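Local structure of phospholipase A1 (Streptomyces albidoflavus, 4HYQ) at residues S59-L62 with N63-G67; L171-V174 with I175-A179; K110-E114 with S115-G119; A85-A88 with D89-T92; G119-D122 with S123-Q127. The protein hydrolyses the sn-1 acyl ester of glycerophospholipids, as a phospholipase A1 belonging to the GDSL-like lipase family of the SGNH hydrolase clan. All coordinates share one frame; numbering follows the deposited sequence.

Contact 1. Residues S59-L62 with N63-G67; sequences SDVL and NKQMG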
loop_
_atom_site.group_PDB
_atom_site.type_symbol
_atom_site.label_atom_id
_atom_site.label_comp_id
_atom_site.label_asym_id
_atom_site.label_seq_id
_atom_site.Cartn_x
_atom_site.Cartn_y
_atom_site.Cartn_z
ATOM N N SER A 59 12.451 -4.678 -5.344
ATOM C CA SER A 59 13.810 -5.132 -5.085
ATOM C C SER A 59 14.232 -4.826 -3.646
ATOM O O SER A 59 15.070 -5.535 -3.087
ATOM C CB SER A 59 14.806 -4.524 -6.091
ATOM O OG SER A 59 14.920 -3.125 -5.970
ATOM N N ASP A 60 13.656 -3.786 -3.037
ATOM C CA ASP A 60 13.991 -3.469 -1.650
ATOM C C ASP A 60 13.419 -4.524 -0.713
ATOM O O ASP A 60 14.027 -4.844 0.310
ATOM C CB ASP A 60 13.422 -2.114 -1.196
ATOM C CG ASP A 60 14.038 -0.931 -1.917
ATOM O OD1 ASP A 60 15.211 -1.007 -2.354
ATOM O OD2 ASP A 60 13.341 0.098 -2.030
ATOM N N VAL A 61 12.236 -5.045 -1.031
ATOM C CA VAL A 61 11.641 -6.060 -0.164
ATOM C C VAL A 61 12.565 -7.278 -0.184
ATOM O O VAL A 61 12.894 -7.830 0.865
ATOM C CB VAL A 61 10.216 -6.452 -0.637
ATOM C CG1 VAL A 61 9.672 -7.594 0.211
ATOM C CG2 VAL A 61 9.296 -5.236 -0.516
ATOM N N LEU A 62 13.009 -7.661 -1.375
ATOM C CA LEU A 62 13.905 -8.811 -1.529
ATOM C C LEU A 62 15.259 -8.603 -0.853
ATOM O O LEU A 62 15.789 -9.513 -0.213
ATOM C CB LEU A 62 14.135 -9.099 -3.009
ATOM C CG LEU A 62 12.948 -9.632 -3.817
ATOM C CD1 LEU A 62 13.251 -9.524 -5.303
ATOM C CD2 LEU A 62 12.661 -11.076 -3.419
ATOM N N ASN A 63 15.811 -7.399 -0.991
ATOM C CA ASN A 63 17.120 -7.080 -0.416
ATOM C C ASN A 63 17.164 -6.730 1.070
ATOM O O ASN A 63 18.067 -7.164 1.792
ATOM C CB ASN A 63 17.766 -5.910 -1.185
ATOM C CG ASN A 63 18.254 -6.297 -2.565
ATOM O OD1 ASN A 63 18.863 -7.349 -2.755
ATOM N ND2 ASN A 63 18.018 -5.426 -3.539
ATOM N N LYS A 64 16.204 -5.939 1.533
ATOM C CA LYS A 64 16.204 -5.468 2.913
ATOM C C LYS A 64 15.180 -5.998 3.883
ATOM O O LYS A 64 15.325 -5.817 5.097
ATOM C CB LYS A 64 16.035 -3.952 2.941
ATOM C CG LYS A 64 17.082 -3.178 2.202
ATOM C CD LYS A 64 17.172 -1.783 2.767
ATOM C CE LYS A 64 17.650 -1.836 4.220
ATOM N NZ LYS A 64 17.775 -0.495 4.806
ATOM N N GLN A 65 14.138 -6.630 3.374
ATOM C CA GLN A 65 13.069 -7.035 4.255
ATOM C C GLN A 65 12.842 -8.510 4.523
ATOM O O GLN A 65 12.065 -8.847 5.407
ATOM C CB GLN A 65 11.766 -6.415 3.731
ATOM C CG GLN A 65 11.845 -4.892 3.559
ATOM C CD GLN A 65 10.508 -4.285 3.182
ATOM O OE1 GLN A 65 9.456 -4.895 3.402
ATOM N NE2 GLN A 65 10.534 -3.066 2.647
ATOM N N MET A 66 13.533 -9.377 3.795
ATOM C CA MET A 66 13.329 -10.816 3.943
ATOM C C MET A 66 13.935 -11.495 5.163
ATOM O O MET A 66 13.529 -12.596 5.536
ATOM C CB MET A 66 13.853 -11.502 2.697
ATOM C CG MET A 66 13.321 -10.897 1.437
ATOM S SD MET A 66 11.644 -11.415 1.166
ATOM C CE MET A 66 11.867 -12.359 -0.052
ATOM N N GLY A 67 14.901 -10.841 5.785
ATOM C CA GLY A 67 15.566 -11.433 6.936
ATOM C C GLY A 67 14.743 -12.090 8.034
ATOM O O GLY A 67 15.064 -13.216 8.442
HETATM O O HOH W 1 16.737 -2.689 -3.831
#
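Gln-65 lays its side chain across Val-61 on the buried side of helix 58-65, and this is the tight part of the contact. Extended beyond CG (chi2 -174°), the glutamine runs at a slant past the valine, with OE1 3.9 Å from Val-61 CG2. The same OE1 accepts a hydrogen bond from the backbone N of Gly-9, at the end of strand 4-9, which satisfies it inside the protein. Replacing the glutamine with an alanine would probably leave the Gly-9 amide without its acceptor and open a gap beside Val-61. The backbone bond from Gln-65 N to Val-61 O is 3.0 Å long, but its donor stands above the carbonyl plane, 38° out of it, as the helix widens into a pi-type turn. Beside it Leu-62 and Met-66 point the same way, and Leu-62 CD2 touches Met-66 CE at 3.7 Å.

The other side is looser and built on solvent. One water donates to Asp-60 OD1 at 2.7 Å, accepts from Asn-63 ND2 at 3.0 Å and hydrogen-bonds to Ser-59 OG at 2.8 Å, so three side chains meet through it. Asp-60 OD2 turns back to Val-57 N. Within the fold, Val-61 rests on Val-124, and Leu-62 on Ser-123 and Gln-127, of helix 117-131, while Gln-65 reaches in to strand 4-9.

Contact 2. Residues L171-V174 with I175-A179; sequences LNSV and ISKRA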
loop_
_atom_site.group_PDB
_atom_site.type_symbol
_atom_site.label_atom_id
_atom_site.label_comp_id
_atom_site.label_asym_id
_atom_site.label_seq_id
_atom_site.Cartn_x
_atom_site.Cartn_y
_atom_site.Cartn_z
ATOM N N LEU A 171 -3.785 -1.590 -11.122
ATOM C CA LEU A 171 -2.748 -2.062 -10.211
ATOM C C LEU A 171 -3.328 -3.116 -9.268
ATOM O O LEU A 171 -2.738 -4.178 -9.082
ATOM C CB LEU A 171 -2.172 -0.885 -9.392
ATOM C CG LEU A 171 -1.139 -1.177 -8.298
ATOM C CD1 LEU A 171 0.093 -1.856 -8.903
ATOM C CD2 LEU A 171 -0.732 0.155 -7.627
ATOM N N ASN A 172 -4.494 -2.831 -8.697
ATOM C CA ASN A 172 -5.121 -3.772 -7.768
ATOM C C ASN A 172 -5.529 -5.058 -8.475
ATOM O O ASN A 172 -5.512 -6.135 -7.877
ATOM C CB ASN A 172 -6.332 -3.134 -7.094
ATOM C CG ASN A 172 -5.932 -2.126 -6.032
ATOM O OD1 ASN A 172 -4.880 -2.265 -5.399
ATOM N ND2 ASN A 172 -6.772 -1.120 -5.819
ATOM N N SER A 173 -5.885 -4.948 -9.748
ATOM C CA SER A 173 -6.270 -6.133 -10.514
ATOM C C SER A 173 -5.054 -7.049 -10.673
ATOM O O SER A 173 -5.145 -8.265 -10.464
ATOM C CB SER A 173 -6.812 -5.717 -11.888
ATOM O OG SER A 173 -7.067 -6.858 -12.682
ATOM N N VAL A 174 -3.911 -6.465 -11.021
ATOM C CA VAL A 174 -2.681 -7.235 -11.199
ATOM C C VAL A 174 -2.265 -7.878 -9.881
ATOM O O VAL A 174 -1.877 -9.055 -9.840
ATOM C CB VAL A 174 -1.523 -6.347 -11.705
ATOM C CG1 VAL A 174 -0.193 -7.082 -11.562
ATOM C CG2 VAL A 174 -1.744 -5.991 -13.172
ATOM N N ILE A 175 -2.332 -7.108 -8.799
ATOM C CA ILE A 175 -1.954 -7.631 -7.491
ATOM C C ILE A 175 -2.882 -8.766 -7.052
ATOM O O ILE A 175 -2.421 -9.814 -6.596
ATOM C CB ILE A 175 -1.992 -6.520 -6.416
ATOM C CG1 ILE A 175 -0.850 -5.533 -6.672
ATOM C CG2 ILE A 175 -1.901 -7.140 -5.012
ATOM C CD1 ILE A 175 -0.985 -4.211 -5.887
ATOM N N SER A 176 -4.184 -8.566 -7.193
ATOM C CA SER A 176 -5.130 -9.594 -6.763
ATOM C C SER A 176 -4.916 -10.901 -7.525
ATOM O O SER A 176 -4.969 -11.984 -6.935
ATOM C CB SER A 176 -6.571 -9.115 -6.944
ATOM O OG SER A 176 -6.825 -8.744 -8.291
ATOM N N LYS A 177 -4.659 -10.798 -8.823
ATOM C CA LYS A 177 -4.437 -11.991 -9.627
ATOM C C LYS A 177 -3.137 -12.678 -9.238
ATOM O O LYS A 177 -3.092 -13.903 -9.128
ATOM C CB LYS A 177 -4.434 -11.634 -11.111
ATOM C CG LYS A 177 -5.805 -11.228 -11.615
ATOM C CD LYS A 177 -5.758 -10.715 -13.047
ATOM C CE LYS A 177 -7.159 -10.417 -13.562
ATOM N NZ LYS A 177 -7.125 -9.959 -14.977
ATOM N N ARG A 178 -2.079 -11.901 -9.017
ATOM C CA ARG A 178 -0.816 -12.510 -8.635
ATOM C C ARG A 178 -0.938 -13.171 -7.257
ATOM O O ARG A 178 -0.404 -14.259 -7.034
ATOM C CB ARG A 178 0.305 -11.462 -8.620
ATOM C CG ARG A 178 1.651 -12.003 -9.092
ATOM C CD ARG A 178 1.816 -11.866 -10.619
ATOM N NE ARG A 178 0.673 -12.387 -11.367
ATOM C CZ ARG A 178 0.438 -13.676 -11.611
ATOM N NH1 ARG A 178 1.270 -14.613 -11.171
ATOM N NH2 ARG A 178 -0.644 -14.026 -12.298
ATOM N N ALA A 179 -1.642 -12.526 -6.330
ATOM C CA ALA A 179 -1.806 -13.104 -5.001
ATOM C C ALA A 179 -2.554 -14.443 -5.082
ATOM O O ALA A 179 -2.135 -15.426 -4.485
ATOM C CB ALA A 179 -2.561 -12.142 -4.086
HETATM O O HOH W 2 -1.061 -10.446 -12.158
#
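Val-174 O is gripped twice, by Arg-178 N at 3.0 Å in the regular helical bond and by a water that donates to it at 2.8 Å. That water also accepts from Arg-178 NE at 2.7 Å, lying at the edge of the guanidinium and in its plane. The arginine comes back to its own helix because its chain bends at chi2 (89°) and again at chi3; its NH1 goes further, to a salt bridge with Asp-122 of helix 117-131. Water on one nitrogen and carboxylate on another probably fix the rotation of the guanidinium.

Ser-176 shows a different use of backbone oxygens. Its OG stands between the backbone N and the carbonyl carbon (chi1 57°), facing two acceptors of the preceding turn, Asn-172 O at 2.9 Å and Ser-173 O at 2.8 Å; its single proton can serve either. All this lies on helix 158-181, one of the helices that flank the parallel five-stranded sheet of this SGNH-type alpha/beta fold.

Towards the interior the contact is apolar. Ile-175 CD1 meets Leu-171 CG at 3.9 Å, the two side chains set aslant, and Ile-175 also packs on Tyr-186 of strand 185-187 and on Tyr-125. Asn-172, on the same helix, sends OD1 to the backbone N of Tyr-142. On the exposed side Lys-177 runs out fully extended alongside Ser-173, its CE 3.7 Å from Ser-173 OG.

Contact 3. Residues K110-E114 with S115-G119; sequences KAFVE and STLPG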
loop_
_atom_site.group_PDB
_atom_site.type_symbol
_atom_site.label_atom_id
_atom_site.label_comp_id
_atom_site.label_asym_id
_atom_site.label_seq_id
_atom_site.Cartn_x
_atom_site.Cartn_y
_atom_site.Cartn_z
ATOM N N LYS A 110 0.439 2.752 -16.328
ATOM C CA LYS A 110 -0.454 1.614 -16.547
ATOM C C LYS A 110 0.202 0.575 -17.447
ATOM O O LYS A 110 0.013 -0.627 -17.241
ATOM C CB LYS A 110 -1.779 2.079 -17.145
ATOM C CG LYS A 110 -2.575 2.957 -16.185
ATOM C CD LYS A 110 -3.822 3.519 -16.820
ATOM C CE LYS A 110 -4.891 2.453 -16.977
ATOM N NZ LYS A 110 -6.109 3.032 -17.599
ATOM N N ALA A 111 0.984 1.020 -18.432
ATOM C CA ALA A 111 1.639 0.071 -19.331
ATOM C C ALA A 111 2.658 -0.763 -18.566
ATOM O O ALA A 111 2.821 -1.949 -18.838
ATOM C CB ALA A 111 2.323 0.805 -20.488
ATOM N N PHE A 112 3.342 -0.137 -17.611
ATOM C CA PHE A 112 4.342 -0.821 -16.790
ATOM C C PHE A 112 3.639 -1.822 -15.881
ATOM O O PHE A 112 4.119 -2.937 -15.674
ATOM C CB PHE A 112 5.104 0.199 -15.934
ATOM C CG PHE A 112 6.044 -0.421 -14.934
ATOM C CD1 PHE A 112 7.391 -0.588 -15.234
ATOM C CD2 PHE A 112 5.578 -0.835 -13.685
ATOM C CE1 PHE A 112 8.264 -1.166 -14.306
ATOM C CE2 PHE A 112 6.438 -1.414 -12.754
ATOM C CZ PHE A 112 7.791 -1.576 -13.065
ATOM N N VAL A 113 2.498 -1.412 -15.337
ATOM C CA VAL A 113 1.723 -2.261 -14.442
ATOM C C VAL A 113 1.289 -3.549 -15.130
ATOM O O VAL A 113 1.332 -4.616 -14.526
ATOM C CB VAL A 113 0.474 -1.519 -13.911
ATOM C CG1 VAL A 113 -0.515 -2.509 -13.285
ATOM C CG2 VAL A 113 0.894 -0.473 -12.874
ATOM N N GLU A 114 0.886 -3.451 -16.393
ATOM C CA GLU A 114 0.440 -4.631 -17.135
ATOM C C GLU A 114 1.563 -5.529 -17.626
ATOM O O GLU A 114 1.462 -6.754 -17.559
ATOM C CB GLU A 114 -0.362 -4.223 -18.375
ATOM C CG GLU A 114 -1.634 -3.456 -18.114
ATOM C CD GLU A 114 -2.252 -2.943 -19.403
ATOM O OE1 GLU A 114 -2.564 -3.775 -20.285
ATOM O OE2 GLU A 114 -2.416 -1.710 -19.537
ATOM N N SER A 115 2.638 -4.920 -18.108
ATOM C CA SER A 115 3.732 -5.674 -18.705
ATOM C C SER A 115 4.947 -6.032 -17.874
ATOM O O SER A 115 5.604 -7.037 -18.142
ATOM C CB SER A 115 4.232 -4.925 -19.935
ATOM O OG SER A 115 4.985 -3.785 -19.537
ATOM N N THR A 116 5.261 -5.221 -16.876
ATOM C CA THR A 116 6.457 -5.462 -16.096
ATOM C C THR A 116 6.247 -5.808 -14.632
ATOM O O THR A 116 6.968 -6.636 -14.066
ATOM C CB THR A 116 7.372 -4.237 -16.186
ATOM O OG1 THR A 116 7.584 -3.914 -17.565
ATOM C CG2 THR A 116 8.707 -4.512 -15.526
ATOM N N LEU A 117 5.272 -5.175 -14.003
ATOM C CA LEU A 117 5.034 -5.443 -12.600
ATOM C C LEU A 117 4.701 -6.903 -12.259
ATOM O O LEU A 117 5.177 -7.421 -11.255
ATOM C CB LEU A 117 3.927 -4.534 -12.070
ATOM C CG LEU A 117 3.666 -4.659 -10.562
ATOM C CD1 LEU A 117 4.916 -4.291 -9.765
ATOM C CD2 LEU A 117 2.502 -3.753 -10.194
ATOM N N PRO A 118 3.890 -7.590 -13.084
ATOM C CA PRO A 118 3.587 -8.982 -12.716
ATOM C C PRO A 118 4.819 -9.838 -12.422
ATOM O O PRO A 118 4.846 -10.582 -11.438
ATOM C CB PRO A 118 2.798 -9.492 -13.920
ATOM C CG PRO A 118 2.088 -8.269 -14.391
ATOM C CD PRO A 118 3.186 -7.216 -14.325
ATOM N N GLY A 119 5.836 -9.734 -13.271
ATOM C CA GLY A 119 7.049 -10.519 -13.071
ATOM C C GLY A 119 7.778 -10.192 -11.784
ATOM O O GLY A 119 8.299 -11.090 -11.106
#
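The junction where helix 99-115 gives way to helix 117-131 is built round Phe-112, whose carbonyl and ring are both met by Thr-116 and Leu-117. Phe-112 O accepts from Thr-116 N at 2.8 Å and from Leu-117 N at 3.0 Å, the two donors arriving from opposite faces of the carbonyl plane. The second bond spans five residues rather than four and therefore takes Leu-117 N away from Val-113 O. Pro-118 has no N-H to offer instead: its CD sits 3.2 Å from Val-113 O, which is buried without a hydrogen-bonding partner.

With CG anti to the backbone N (chi1 173°), the Phe-112 ring reaches forward under the turn. Thr-116 CB lies over one face, 3.9 Å from the ring centroid and 21° off the normal, a CH-pi contact displaced toward the rim; the methyl CG2 follows, 3.6 Å from Phe-112 CE1. Leu-117 crosses the ring at about a right angle.

Ala-111 O is likewise doubly used. Ser-115 OG at 2.9 Å and Ser-115 N at 3.1 Å approach it from opposite faces, and Thr-116 OG1 donates in turn to Ser-115 OG. Val-113 and Leu-117 face helix 158-181, on Val-174 and Leu-171. The bond from Leu-117 N to Phe-112 O defines a pi-type turn, and here it marks the break at which helix 99-115 passes into helix 117-131.

Contact 4. Residues A85-A88 with D89-T92; sequences AGFA and DVMT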
loop_
_atom_site.group_PDB
_atom_site.type_symbol
_atom_site.label_atom_id
_atom_site.label_comp_id
_atom_site.label_asym_id
_atom_site.label_seq_id
_atom_site.Cartn_x
_atom_site.Cartn_y
_atom_site.Cartn_z
ATOM N N ALA A 85 5.936 1.090 -10.117
ATOM C CA ALA A 85 5.223 1.674 -11.246
ATOM C C ALA A 85 5.305 3.193 -11.286
ATOM O O ALA A 85 4.679 3.824 -12.144
ATOM C CB ALA A 85 3.764 1.230 -11.228
ATOM N N GLY A 86 6.070 3.764 -10.356
ATOM C CA GLY A 86 6.271 5.210 -10.298
ATOM C C GLY A 86 5.073 6.074 -9.963
ATOM O O GLY A 86 4.975 7.214 -10.424
ATOM N N PHE A 87 4.167 5.586 -9.131
ATOM C CA PHE A 87 3.004 6.405 -8.851
ATOM C C PHE A 87 3.268 7.711 -8.110
ATOM O O PHE A 87 2.494 8.657 -8.249
ATOM C CB PHE A 87 1.901 5.553 -8.215
ATOM C CG PHE A 87 1.149 4.742 -9.240
ATOM C CD1 PHE A 87 1.129 3.354 -9.196
ATOM C CD2 PHE A 87 0.538 5.382 -10.317
ATOM C CE1 PHE A 87 0.521 2.616 -10.218
ATOM C CE2 PHE A 87 -0.068 4.654 -11.338
ATOM C CZ PHE A 87 -0.074 3.264 -11.284
ATOM N N ALA A 88 4.362 7.793 -7.361
ATOM C CA ALA A 88 4.685 9.051 -6.691
ATOM C C ALA A 88 5.044 10.086 -7.773
ATOM O O ALA A 88 4.644 11.245 -7.687
ATOM C CB ALA A 88 5.848 8.865 -5.733
ATOM N N ASP A 89 5.797 9.662 -8.789
ATOM C CA ASP A 89 6.167 10.549 -9.893
ATOM C C ASP A 89 4.906 10.896 -10.679
ATOM O O ASP A 89 4.748 12.012 -11.158
ATOM C CB ASP A 89 7.172 9.874 -10.836
ATOM C CG ASP A 89 7.675 10.819 -11.930
ATOM O OD1 ASP A 89 8.254 11.867 -11.578
ATOM O OD2 ASP A 89 7.488 10.525 -13.135
ATOM N N VAL A 90 4.008 9.927 -10.829
ATOM C CA VAL A 90 2.755 10.177 -11.536
ATOM C C VAL A 90 1.970 11.270 -10.811
ATOM O O VAL A 90 1.471 12.217 -11.437
ATOM C CB VAL A 90 1.881 8.902 -11.611
ATOM C CG1 VAL A 90 0.472 9.251 -12.073
ATOM C CG2 VAL A 90 2.529 7.887 -12.576
ATOM N N MET A 91 1.865 11.147 -9.492
ATOM C CA MET A 91 1.111 12.142 -8.734
ATOM C C MET A 91 1.775 13.521 -8.809
ATOM O O MET A 91 1.083 14.529 -8.902
ATOM C CB MET A 91 0.939 11.702 -7.275
ATOM C CG MET A 91 0.153 10.395 -7.106
ATOM S SD MET A 91 -1.250 10.231 -8.253
ATOM C CE MET A 91 -2.408 11.323 -7.550
ATOM N N THR A 92 3.105 13.574 -8.788
ATOM C CA THR A 92 3.797 14.857 -8.889
ATOM C C THR A 92 3.459 15.486 -10.242
ATOM O O THR A 92 3.173 16.680 -10.333
ATOM C CB THR A 92 5.324 14.676 -8.758
ATOM O OG1 THR A 92 5.618 14.140 -7.462
ATOM C CG2 THR A 92 6.056 16.009 -8.929
#
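Phe-87 CD2 and Val-90 CG2 meet at 3.9 Å in the first turn of helix 87-96, the two side chains lying next to each other and pointing the same way, while the polar backbone of the turn is taken up bond by bond. Gly-86, at the N-cap, has a positive phi of 66° that favours glycine. Its O receives Val-90 N at 2.9 Å, the donor nearly in line with the carbonyl bond. Phe-87 O receives Met-91 N, also at 2.9 Å, from a position tilted 30° from the carbonyl plane, and Met-91 CG packs 3.1 Å from the same oxygen. Ala-88 O accepts from Thr-92 N at 3.0 Å; Thr-92 OG1 lies 3.1 Å from it too, but its proton has another acceptor within reach.

The side chain of Asp-89 turns outward, and its OD2 is satisfied by a salt bridge to Arg-105 NE of helix 99-115. Asp-89 O accepts from Thr-93 OG1. The apolar side faces the neighbours: Phe-87 packs on Ala-109 and on Leu-171, close to a bound pentaethylene glycol, and Met-91 on Ile-164.

A glycine N-cap brings no side chain to the amides at the start of the helix. The carboxylate of Asp-89, within that first turn, would probably interact favourably with the positive end of the helix dipole, while its direct partner is the arginine of the next helix.

Contact 5. Residues G119-D122 with S123-Q127; sequences GRLD and SVYSQ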
loop_
_atom_site.group_PDB
_atom_site.type_symbol
_atom_site.label_atom_id
_atom_site.label_comp_id
_atom_site.label_asym_id
_atom_site.label_seq_id
_atom_site.Cartn_x
_atom_site.Cartn_y
_atom_site.Cartn_z
ATOM N N GLY A 119 5.836 -9.734 -13.271
ATOM C CA GLY A 119 7.049 -10.519 -13.071
ATOM C C GLY A 119 7.778 -10.192 -11.784
ATOM O O GLY A 119 8.299 -11.090 -11.106
ATOM N N ARG A 120 7.827 -8.906 -11.437
ATOM C CA ARG A 120 8.493 -8.491 -10.210
ATOM C C ARG A 120 7.718 -8.974 -8.999
ATOM O O ARG A 120 8.318 -9.398 -8.016
ATOM C CB ARG A 120 8.636 -6.974 -10.159
ATOM C CG ARG A 120 9.427 -6.421 -11.317
ATOM C CD ARG A 120 9.813 -4.992 -11.040
ATOM N NE ARG A 120 10.584 -4.407 -12.129
ATOM C CZ ARG A 120 10.973 -3.139 -12.149
ATOM N NH1 ARG A 120 10.661 -2.337 -11.133
ATOM N NH2 ARG A 120 11.663 -2.670 -13.182
ATOM N N LEU A 121 6.391 -8.890 -9.058
ATOM C CA LEU A 121 5.569 -9.365 -7.949
ATOM C C LEU A 121 5.750 -10.881 -7.790
ATOM O O LEU A 121 5.849 -11.381 -6.671
ATOM C CB LEU A 121 4.089 -9.036 -8.180
ATOM C CG LEU A 121 3.669 -7.560 -8.140
ATOM C CD1 LEU A 121 2.183 -7.457 -8.381
ATOM C CD2 LEU A 121 3.990 -6.962 -6.766
ATOM N N ASP A 122 5.796 -11.620 -8.901
ATOM C CA ASP A 122 5.996 -13.072 -8.789
ATOM C C ASP A 122 7.310 -13.372 -8.070
ATOM O O ASP A 122 7.377 -14.275 -7.231
ATOM C CB ASP A 122 6.025 -13.753 -10.166
ATOM C CG ASP A 122 4.644 -14.112 -10.673
ATOM O OD1 ASP A 122 3.742 -14.371 -9.846
ATOM O OD2 ASP A 122 4.461 -14.154 -11.912
ATOM N N SER A 123 8.356 -12.622 -8.417
ATOM C CA SER A 123 9.663 -12.793 -7.800
ATOM C C SER A 123 9.598 -12.554 -6.283
ATOM O O SER A 123 10.149 -13.323 -5.492
ATOM C CB SER A 123 10.663 -11.834 -8.456
ATOM O OG SER A 123 11.935 -11.919 -7.845
ATOM N N VAL A 124 8.931 -11.483 -5.867
ATOM C CA VAL A 124 8.818 -11.202 -4.443
ATOM C C VAL A 124 7.951 -12.257 -3.754
ATOM O O VAL A 124 8.330 -12.797 -2.712
ATOM C CB VAL A 124 8.178 -9.803 -4.181
ATOM C CG1 VAL A 124 7.936 -9.601 -2.695
ATOM C CG2 VAL A 124 9.107 -8.718 -4.704
ATOM N N TYR A 125 6.794 -12.560 -4.347
ATOM C CA TYR A 125 5.869 -13.515 -3.736
ATOM C C TYR A 125 6.507 -14.905 -3.612
ATOM O O TYR A 125 6.349 -15.574 -2.599
ATOM C CB TYR A 125 4.567 -13.612 -4.548
ATOM C CG TYR A 125 3.680 -12.367 -4.557
ATOM C CD1 TYR A 125 4.140 -11.127 -4.092
ATOM C CD2 TYR A 125 2.391 -12.423 -5.091
ATOM C CE1 TYR A 125 3.327 -9.967 -4.174
ATOM C CE2 TYR A 125 1.579 -11.286 -5.175
ATOM C CZ TYR A 125 2.053 -10.064 -4.726
ATOM O OH TYR A 125 1.262 -8.953 -4.896
ATOM N N SER A 126 7.234 -15.331 -4.632
ATOM C CA SER A 126 7.875 -16.642 -4.571
ATOM C C SER A 126 8.963 -16.720 -3.509
ATOM O O SER A 126 9.083 -17.730 -2.814
ATOM C CB SER A 126 8.451 -17.013 -5.929
ATOM O OG SER A 126 7.396 -17.330 -6.824
ATOM N N GLN A 127 9.757 -15.659 -3.375
ATOM C CA GLN A 127 10.819 -15.651 -2.373
ATOM C C GLN A 127 10.268 -15.588 -0.954
ATOM O O GLN A 127 10.859 -16.135 -0.035
ATOM C CB GLN A 127 11.788 -14.485 -2.612
ATOM C CG GLN A 127 12.660 -14.642 -3.846
ATOM C CD GLN A 127 13.521 -15.904 -3.810
ATOM O OE1 GLN A 127 14.147 -16.229 -2.791
ATOM N NE2 GLN A 127 13.559 -16.619 -4.933
#
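The Tyr-125 ring lies with one face over the backbone of Leu-121, the carbonyl carbon C 4.0 Å above the ring plane and displaced toward the rim. Leu-121 O is closer still, 3.1 Å from Tyr-125 CD1. At the far end of the ring Leu-121 CD2 touches CE1 of Tyr-125 at 4.0 Å, the two side chains running out in the same direction. His-182 makes an edge-to-face contact with the tyrosine, and Tyr-184 meets it with the planes at about 45°. The hydrogen bond underneath is nearly straight: Tyr-125 N donates to Leu-121 O at 2.8 Å, with an N-H...O angle of 170°.

A glycine in place of Tyr-125 is likely to leave Leu-121 and the ring of His-182 without the surface they pack on.

Beyond it Asp-122 O accepts from Ser-126 N at 2.8 Å and from Ser-126 OG at 3.1 Å, from opposite faces of its plane. Asp-122 OD1, besides Arg-178, accepts from His-182 NE2, while Arg-120 is paired with Asp-84. Helix 117-131 is thus held between neighbours: Ser-123 and Val-124 lie against helix 58-65, and Leu-121 and Tyr-125 against helix 158-181.

Overall arrangement
All five contacts are local, each joining successive turns of the chain, so none closes a long loop and none nests or crosses. From the N terminus, contact 1 comes first, on helix 58-65, then contact 4 at the start of helix 87-96, contact 3 where helix 99-115 passes into helix 117-131, contact 5 on that second helix, and contact 2 late in helix 158-181. Contacts 3 and 5 follow directly and share Gly-119. Contact 5 touches contact 1 on helix 58-65 and contact 2 on helix 158-181; contact 2 also meets contact 4. Contact 3 packs on contacts 2 and 4, while contacts 1 and 4 stay apart, their centres 22 Å from each other.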